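Thiazoline oxidase/subtilisin-like protease (Prochloron didemni, PDB 4H6X) matures patellamides, probably cleaving the precursor peptide with a subtilisin-like serine protease domain and joining the ends into a macrocycle by transamidation. Local coordinates at residues P31-V36 and L286-Q291; P59-P64 and L156-D161; A110-S115 and E266-T271. One frame throughout, in Å; residues are numbered along the deposited sequence.

Interaction 1: P31-V36 and L286-Q291; sequences PQITIV and LLMSLQ
Ile33 lies against Met288 and Ser289, and the contact joins the start of a strand in the parallel beta-sheet of the subtilisin-like alpha/beta fold to the long helix 273-293 packed on that sheet. In the segment 31-36, Pro31 and Gln32 belong to the turn leading in; their side chains miss residues 286-291, though Gln32 touches Val292 farther along the same helix and accepts a weak bond from Asn169 at its backbone O. Ile33 carries the whole contact from this side. Its CB points toward the helix, and CG1 is anti to the carbonyl carbon (chi1 -59°), which sends the longer branch, CG1 and CD1, to the helix surface. CD1 reaches Met288 at its CB, 3.8 Å away, and not at the sulfur; the Met288 chain runs on extended beyond CG, crossing Ile33 at about a right angle. Beyond Ile33 the strand proper begins: Thr34 and Ile35 are held by backbone bonds to neighbouring strands, and Ile35 packs on Thr281 and Ala285, nearer the start of the helix. The nearest CA atoms, those of Ile33 and Ser289, are 6.4 Å apart, close enough for one short branch to bridge the two backbones. All three touching residues are buried. Ser289 OG, which bonds to Ala285 O one helical turn earlier and weakly to Asp30 N, meets Ile33 by van der Waals contact, lying 3.7 Å from Ile33 CG1.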
# COMPACT_ATOMS: atom_id res chain seq x y z
N PRO A 31 -7.68 2.88 14.81
CA PRO A 31 -8.39 3.90 14.03
C PRO A 31 -7.87 5.33 14.21
O PRO A 31 -8.32 6.23 13.49
CB PRO A 31 -9.85 3.80 14.54
CG PRO A 31 -9.77 3.00 15.80
CD PRO A 31 -8.61 2.07 15.61
N GLN A 32 -6.95 5.55 15.15
CA GLN A 32 -6.30 6.86 15.27
C GLN A 32 -5.18 7.01 14.23
O GLN A 32 -4.63 8.10 14.04
CB GLN A 32 -5.74 7.08 16.68
CG GLN A 32 -6.79 7.18 17.78
CD GLN A 32 -6.18 7.59 19.11
OE1 GLN A 32 -5.59 8.67 19.23
NE2 GLN A 32 -6.33 6.74 20.12
N ILE A 33 -4.82 5.91 13.57
CA ILE A 33 -3.80 5.95 12.52
C ILE A 33 -4.53 6.04 11.19
O ILE A 33 -5.30 5.12 10.83
CB ILE A 33 -2.87 4.70 12.55
CG1 ILE A 33 -2.15 4.58 13.91
CG2 ILE A 33 -1.86 4.74 11.40
CD1 ILE A 33 -1.41 5.82 14.34
N THR A 34 -4.29 7.14 10.48
CA THR A 34 -4.91 7.41 9.18
C THR A 34 -3.92 7.21 8.04
O THR A 34 -2.85 7.83 8.04
CB THR A 34 -5.48 8.85 9.12
OG1 THR A 34 -6.52 8.96 10.10
CG2 THR A 34 -6.03 9.18 7.71
N ILE A 35 -4.28 6.34 7.10
CA ILE A 35 -3.48 6.12 5.89
C ILE A 35 -4.24 6.76 4.74
O ILE A 35 -5.41 6.45 4.53
CB ILE A 35 -3.30 4.60 5.59
CG1 ILE A 35 -2.63 3.87 6.78
CG2 ILE A 35 -2.52 4.39 4.30
CD1 ILE A 35 -3.09 2.43 6.95
N VAL A 36 -3.58 7.65 4.00
CA VAL A 36 -4.19 8.24 2.81
C VAL A 36 -3.54 7.59 1.60
O VAL A 36 -2.31 7.63 1.45
CB VAL A 36 -4.07 9.78 2.75
CG1 VAL A 36 -4.71 10.32 1.48
CG2 VAL A 36 -4.74 10.41 3.97
N LEU A 286 0.75 -0.63 11.52
CA LEU A 286 0.72 -1.48 12.71
C LEU A 286 1.71 -0.99 13.80
O LEU A 286 1.37 -0.95 14.99
CB LEU A 286 1.01 -2.94 12.34
CG LEU A 286 -0.02 -3.75 11.52
CD1 LEU A 286 0.43 -5.20 11.40
CD2 LEU A 286 -1.43 -3.70 12.09
N LEU A 287 2.91 -0.61 13.38
CA LEU A 287 3.93 -0.16 14.35
C LEU A 287 3.53 1.15 14.99
O LEU A 287 3.71 1.34 16.20
CB LEU A 287 5.32 -0.06 13.70
CG LEU A 287 5.94 -1.38 13.21
CD1 LEU A 287 7.18 -1.12 12.36
CD2 LEU A 287 6.26 -2.34 14.37
N MET A 288 2.95 2.05 14.19
CA MET A 288 2.35 3.27 14.71
C MET A 288 1.16 2.98 15.62
O MET A 288 0.98 3.66 16.64
CB MET A 288 1.90 4.21 13.57
CG MET A 288 3.01 4.77 12.70
SD MET A 288 2.29 5.91 11.48
CE MET A 288 3.81 6.48 10.70
N SER A 289 0.34 1.99 15.27
CA SER A 289 -0.78 1.60 16.13
C SER A 289 -0.32 1.19 17.53
O SER A 289 -0.97 1.49 18.54
CB SER A 289 -1.58 0.47 15.47
OG SER A 289 -2.12 0.92 14.25
N LEU A 290 0.83 0.52 17.58
CA LEU A 290 1.43 0.05 18.83
C LEU A 290 1.98 1.21 19.67
O LEU A 290 1.94 1.17 20.90
CB LEU A 290 2.52 -0.96 18.50
CG LEU A 290 2.66 -2.22 19.32
CD1 LEU A 290 1.31 -2.86 19.60
CD2 LEU A 290 3.59 -3.17 18.57
N GLN A 291 2.47 2.26 19.00
CA GLN A 291 2.87 3.49 19.68
C GLN A 291 1.68 4.11 20.41
O GLN A 291 1.77 4.41 21.60
CB GLN A 291 3.48 4.50 18.70
CG GLN A 291 4.87 4.15 18.20
CD GLN A 291 5.37 5.11 17.12
OE1 GLN A 291 4.57 5.71 16.39
NE2 GLN A 291 6.69 5.26 17.02

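Interaction 2: P59-P64 and L156-D161; sequences PYWHEP and LARAID
Trp61 and Arg158 form a flat stack, the guanidinium lying on the indole with centres 3.8 Å apart and planes only 13° from parallel. It joins the loop after strand 53-56 to helix 154-165, on the flank of the subtilisin-like fold. The tight part is the indole itself. Arg158 CZ stands over the five-membered ring, 22° off its normal, in cation-pi geometry, while CD makes a CH-pi contact with the same ring. The arginine chain bends at chi3 (75°), which turns its end back over the indole. Farther along the ring, Trp61 CZ2 lies 3.4 Å from Arg158 CB, and Trp61 CH2 comes equally near Arg158 O. The opposite indole face is covered by Pro59 CB, from the type I turn Pro59 to His62 that presents the tryptophan; NE1 is bonded to Asn155 OD1, which also takes a bond from His62 NE2. The outer side is looser and wet. Here a water at the guanidinium edge accepts from Arg158 NH2 at 3.1 Å and bonds to Tyr60 OH at 2.7 Å, so the tyrosine reaches the arginine only through solvent. Since an exposed guanidinium can keep its water while its flat face rests on an aromatic ring, the contact probably gains from both dispersion and charge-pi attraction without burying the positive charge completely.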
# COMPACT_ATOMS: atom_id res chain seq x y z
N PRO A 59 -10.08 14.56 -5.12
CA PRO A 59 -9.47 15.89 -5.24
C PRO A 59 -10.49 16.83 -5.88
O PRO A 59 -10.98 16.55 -6.98
CB PRO A 59 -8.28 15.65 -6.19
CG PRO A 59 -7.97 14.20 -6.04
CD PRO A 59 -9.30 13.53 -5.82
N TYR A 60 -10.82 17.93 -5.20
CA TYR A 60 -11.89 18.81 -5.65
C TYR A 60 -11.54 19.59 -6.93
O TYR A 60 -12.43 20.15 -7.59
CB TYR A 60 -12.28 19.75 -4.52
CG TYR A 60 -11.11 20.54 -3.96
CD1 TYR A 60 -10.77 21.78 -4.49
CD2 TYR A 60 -10.33 20.03 -2.92
CE1 TYR A 60 -9.71 22.50 -3.99
CE2 TYR A 60 -9.26 20.74 -2.42
CZ TYR A 60 -8.96 21.98 -2.95
OH TYR A 60 -7.90 22.68 -2.49
N TRP A 61 -10.25 19.63 -7.25
CA TRP A 61 -9.76 20.28 -8.47
C TRP A 61 -9.83 19.39 -9.72
O TRP A 61 -9.49 19.85 -10.82
CB TRP A 61 -8.34 20.85 -8.26
CG TRP A 61 -7.28 19.81 -7.95
CD1 TRP A 61 -6.45 19.18 -8.85
CD2 TRP A 61 -6.91 19.32 -6.65
NE1 TRP A 61 -5.61 18.31 -8.19
CE2 TRP A 61 -5.87 18.38 -6.84
CE3 TRP A 61 -7.36 19.58 -5.35
CZ2 TRP A 61 -5.28 17.69 -5.76
CZ3 TRP A 61 -6.76 18.89 -4.26
CH2 TRP A 61 -5.74 17.96 -4.49
N HIS A 62 -10.28 18.15 -9.57
CA HIS A 62 -10.51 17.26 -10.73
C HIS A 62 -11.93 17.37 -11.27
O HIS A 62 -12.88 17.47 -10.51
CB HIS A 62 -10.26 15.79 -10.36
CG HIS A 62 -8.83 15.48 -10.04
ND1 HIS A 62 -8.44 14.30 -9.44
CD2 HIS A 62 -7.69 16.19 -10.23
CE1 HIS A 62 -7.13 14.29 -9.30
NE2 HIS A 62 -6.65 15.43 -9.77
N GLU A 63 -12.06 17.36 -12.60
CA GLU A 63 -13.36 17.14 -13.23
C GLU A 63 -13.74 15.67 -12.98
O GLU A 63 -12.92 14.79 -13.19
CB GLU A 63 -13.31 17.43 -14.73
CG GLU A 63 -13.23 18.91 -15.10
CD GLU A 63 -14.48 19.71 -14.74
OE1 GLU A 63 -15.57 19.11 -14.56
OE2 GLU A 63 -14.37 20.95 -14.64
N PRO A 64 -14.97 15.41 -12.49
CA PRO A 64 -15.35 14.01 -12.28
C PRO A 64 -15.40 13.23 -13.61
O PRO A 64 -15.86 13.76 -14.61
CB PRO A 64 -16.75 14.12 -11.66
CG PRO A 64 -16.73 15.45 -10.97
CD PRO A 64 -15.96 16.34 -11.91
N LEU A 156 0.34 15.66 -8.00
CA LEU A 156 0.74 14.85 -6.86
C LEU A 156 1.04 15.75 -5.65
O LEU A 156 0.65 15.43 -4.53
CB LEU A 156 1.91 13.94 -7.21
CG LEU A 156 2.41 12.97 -6.14
CD1 LEU A 156 1.30 12.14 -5.47
CD2 LEU A 156 3.45 12.06 -6.77
N ALA A 157 1.71 16.87 -5.89
CA ALA A 157 1.97 17.86 -4.83
C ALA A 157 0.66 18.34 -4.19
O ALA A 157 0.53 18.38 -2.97
CB ALA A 157 2.76 19.04 -5.38
N ARG A 158 -0.29 18.72 -5.03
CA ARG A 158 -1.61 19.14 -4.55
C ARG A 158 -2.30 18.03 -3.74
O ARG A 158 -2.91 18.29 -2.70
CB ARG A 158 -2.46 19.59 -5.73
CG ARG A 158 -1.89 20.80 -6.46
CD ARG A 158 -2.80 21.24 -7.61
NE ARG A 158 -4.01 21.94 -7.15
CZ ARG A 158 -4.92 22.49 -7.97
NH1 ARG A 158 -4.80 22.39 -9.30
NH2 ARG A 158 -5.96 23.13 -7.45
N ALA A 159 -2.22 16.80 -4.23
CA ALA A 159 -2.78 15.65 -3.51
C ALA A 159 -2.15 15.45 -2.11
O ALA A 159 -2.85 15.15 -1.14
CB ALA A 159 -2.63 14.39 -4.34
N ILE A 160 -0.83 15.60 -2.03
CA ILE A 160 -0.10 15.44 -0.76
C ILE A 160 -0.52 16.54 0.23
O ILE A 160 -0.82 16.22 1.39
CB ILE A 160 1.43 15.37 -1.00
CG1 ILE A 160 1.78 14.01 -1.62
CG2 ILE A 160 2.23 15.57 0.29
CD1 ILE A 160 3.16 13.97 -2.27
N ASP A 161 -0.60 17.80 -0.22
CA ASP A 161 -1.04 18.90 0.66
C ASP A 161 -2.42 18.59 1.18
O ASP A 161 -2.69 18.83 2.35
CB ASP A 161 -1.08 20.27 -0.05
CG ASP A 161 0.30 20.84 -0.31
OD1 ASP A 161 1.21 20.55 0.49
OD2 ASP A 161 0.46 21.54 -1.33
O HOH W 1 -6.85 24.01 -4.56

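Interaction 3: A110-S115 and E266-T271; sequences ACHVTS and EPVRLT
Helix 101-118 passes strand 268-270 with the backbones well separated, the CA atoms of His112 and Val268 being 8.3 Å apart, and the His112 side chain spans the gap. Its CG is anti to the backbone N (chi1 -155°), which projects the imidazole from the helix to the strand. NE2 donates to Val268 O at 3.0 Å, with an N-H...O angle of 148°. The oxygen sits at the ring edge, close to the imidazole plane, but the bond is bent and the donor stands 30° off the carbonyl plane. Over one face of the ring lies Leu270, whose CD1 is 3.8 Å from the ring centroid in a CH-pi contact, displaced toward the rim and nearest to His112 CD2. Val268 adds a lighter touch through CG1, 4.0 Å from His112 CD2. Met275 of helix 273-293 also packs on both His112 and Leu270. Replacing His112 by an alanine would probably leave Val268 O without this donor and open a gap beneath Leu270 CD1. The strand belongs to a two-stranded antiparallel hairpin with 257-259, in which Val268 pairs with Gly259 and Leu270 with Ile257. His112 lies near, but does not touch, the probable Ser274-His109-Asp39 triad, three residues on from its histidine in the same helix. Donation from NE2 implies that this nitrogen carries a proton, and the imidazole thus joins hairpin and helix by a polar edge and an apolar face.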
# COMPACT_ATOMS: atom_id res chain seq x y z
N ALA A 110 -5.73 0.37 -7.33
CA ALA A 110 -6.31 0.90 -6.11
C ALA A 110 -7.07 -0.15 -5.31
O ALA A 110 -6.96 -0.19 -4.10
CB ALA A 110 -7.22 2.08 -6.43
N CYS A 111 -7.86 -1.00 -5.99
CA CYS A 111 -8.61 -2.05 -5.27
C CYS A 111 -7.65 -2.99 -4.58
O CYS A 111 -7.88 -3.38 -3.44
CB CYS A 111 -9.50 -2.88 -6.19
SG CYS A 111 -10.94 -2.01 -6.85
N HIS A 112 -6.62 -3.39 -5.31
CA HIS A 112 -5.65 -4.34 -4.84
C HIS A 112 -4.87 -3.76 -3.65
O HIS A 112 -4.83 -4.37 -2.58
CB HIS A 112 -4.68 -4.71 -5.97
CG HIS A 112 -4.04 -6.05 -5.80
ND1 HIS A 112 -2.93 -6.25 -5.02
CD2 HIS A 112 -4.38 -7.27 -6.30
CE1 HIS A 112 -2.59 -7.53 -5.06
NE2 HIS A 112 -3.45 -8.17 -5.83
N VAL A 113 -4.26 -2.60 -3.87
CA VAL A 113 -3.46 -1.92 -2.84
C VAL A 113 -4.28 -1.68 -1.58
O VAL A 113 -3.84 -2.00 -0.50
CB VAL A 113 -2.87 -0.60 -3.40
CG1 VAL A 113 -2.46 0.37 -2.29
CG2 VAL A 113 -1.68 -0.92 -4.29
N THR A 114 -5.50 -1.17 -1.73
CA THR A 114 -6.33 -0.84 -0.57
C THR A 114 -6.71 -2.10 0.23
O THR A 114 -6.65 -2.10 1.46
CB THR A 114 -7.58 -0.04 -0.99
OG1 THR A 114 -7.17 1.13 -1.72
CG2 THR A 114 -8.39 0.38 0.22
N SER A 115 -7.06 -3.17 -0.48
CA SER A 115 -7.38 -4.45 0.17
C SER A 115 -6.17 -5.04 0.90
O SER A 115 -6.31 -5.64 1.98
CB SER A 115 -7.96 -5.45 -0.85
OG SER A 115 -6.96 -5.93 -1.76
N GLU A 266 -13.85 -12.42 -6.23
CA GLU A 266 -12.67 -13.25 -6.44
C GLU A 266 -11.37 -12.43 -6.41
O GLU A 266 -11.22 -11.48 -7.18
CB GLU A 266 -12.78 -14.02 -7.76
CG GLU A 266 -11.66 -15.02 -8.04
CD GLU A 266 -11.81 -15.74 -9.39
OE1 GLU A 266 -12.78 -15.47 -10.13
OE2 GLU A 266 -10.95 -16.58 -9.71
N PRO A 267 -10.43 -12.79 -5.52
CA PRO A 267 -9.17 -12.05 -5.46
C PRO A 267 -8.19 -12.50 -6.54
O PRO A 267 -8.45 -13.47 -7.25
CB PRO A 267 -8.64 -12.37 -4.06
CG PRO A 267 -9.26 -13.68 -3.70
CD PRO A 267 -10.60 -13.71 -4.38
N VAL A 268 -7.07 -11.79 -6.66
CA VAL A 268 -6.07 -12.11 -7.68
C VAL A 268 -4.68 -11.82 -7.12
O VAL A 268 -4.50 -10.89 -6.33
CB VAL A 268 -6.32 -11.34 -9.01
CG1 VAL A 268 -6.22 -9.82 -8.83
CG2 VAL A 268 -5.38 -11.82 -10.10
N ARG A 269 -3.70 -12.63 -7.51
CA ARG A 269 -2.32 -12.42 -7.11
C ARG A 269 -1.54 -11.66 -8.18
O ARG A 269 -1.52 -12.04 -9.35
CB ARG A 269 -1.65 -13.75 -6.74
CG ARG A 269 -2.31 -14.41 -5.54
CD ARG A 269 -1.50 -15.58 -4.99
NE ARG A 269 -2.18 -16.17 -3.83
CZ ARG A 269 -1.88 -15.93 -2.56
NH1 ARG A 269 -0.87 -15.11 -2.24
NH2 ARG A 269 -2.58 -16.51 -1.61
N LEU A 270 -0.90 -10.57 -7.77
CA LEU A 270 -0.17 -9.71 -8.68
C LEU A 270 1.25 -9.52 -8.17
O LEU A 270 1.53 -9.77 -7.00
CB LEU A 270 -0.87 -8.35 -8.83
CG LEU A 270 -2.32 -8.34 -9.34
CD1 LEU A 270 -2.86 -6.92 -9.39
CD2 LEU A 270 -2.38 -8.98 -10.73
N THR A 271 2.13 -9.06 -9.06
CA THR A 271 3.55 -8.96 -8.80
C THR A 271 4.05 -7.57 -9.23
O THR A 271 3.67 -7.09 -10.29
CB THR A 271 4.30 -10.11 -9.50
OG1 THR A 271 3.90 -11.35 -8.90
CG2 THR A 271 5.83 -9.99 -9.37

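In the fold
Interactions 1 and 3 both involve the neighbourhood of helix 273-293: interaction 1 uses the helix itself, while the strand of interaction 3 directly precedes it in the chain. They lie on opposite sides of the chain's centre, with contact centres about 21 Å apart. Interaction 1 is fully buried and apolar in character; interaction 3 is partly buried and adds a direct hydrogen bond to its packing. Interaction 2 is the most peripheral, its centre about 19 Å from the chain's centre against 10 Å for interaction 3, and it relies on a charged stack and bridging water. Strand 34-39 links interactions 1 and 2, since its Ile38 packs against helix 154-165.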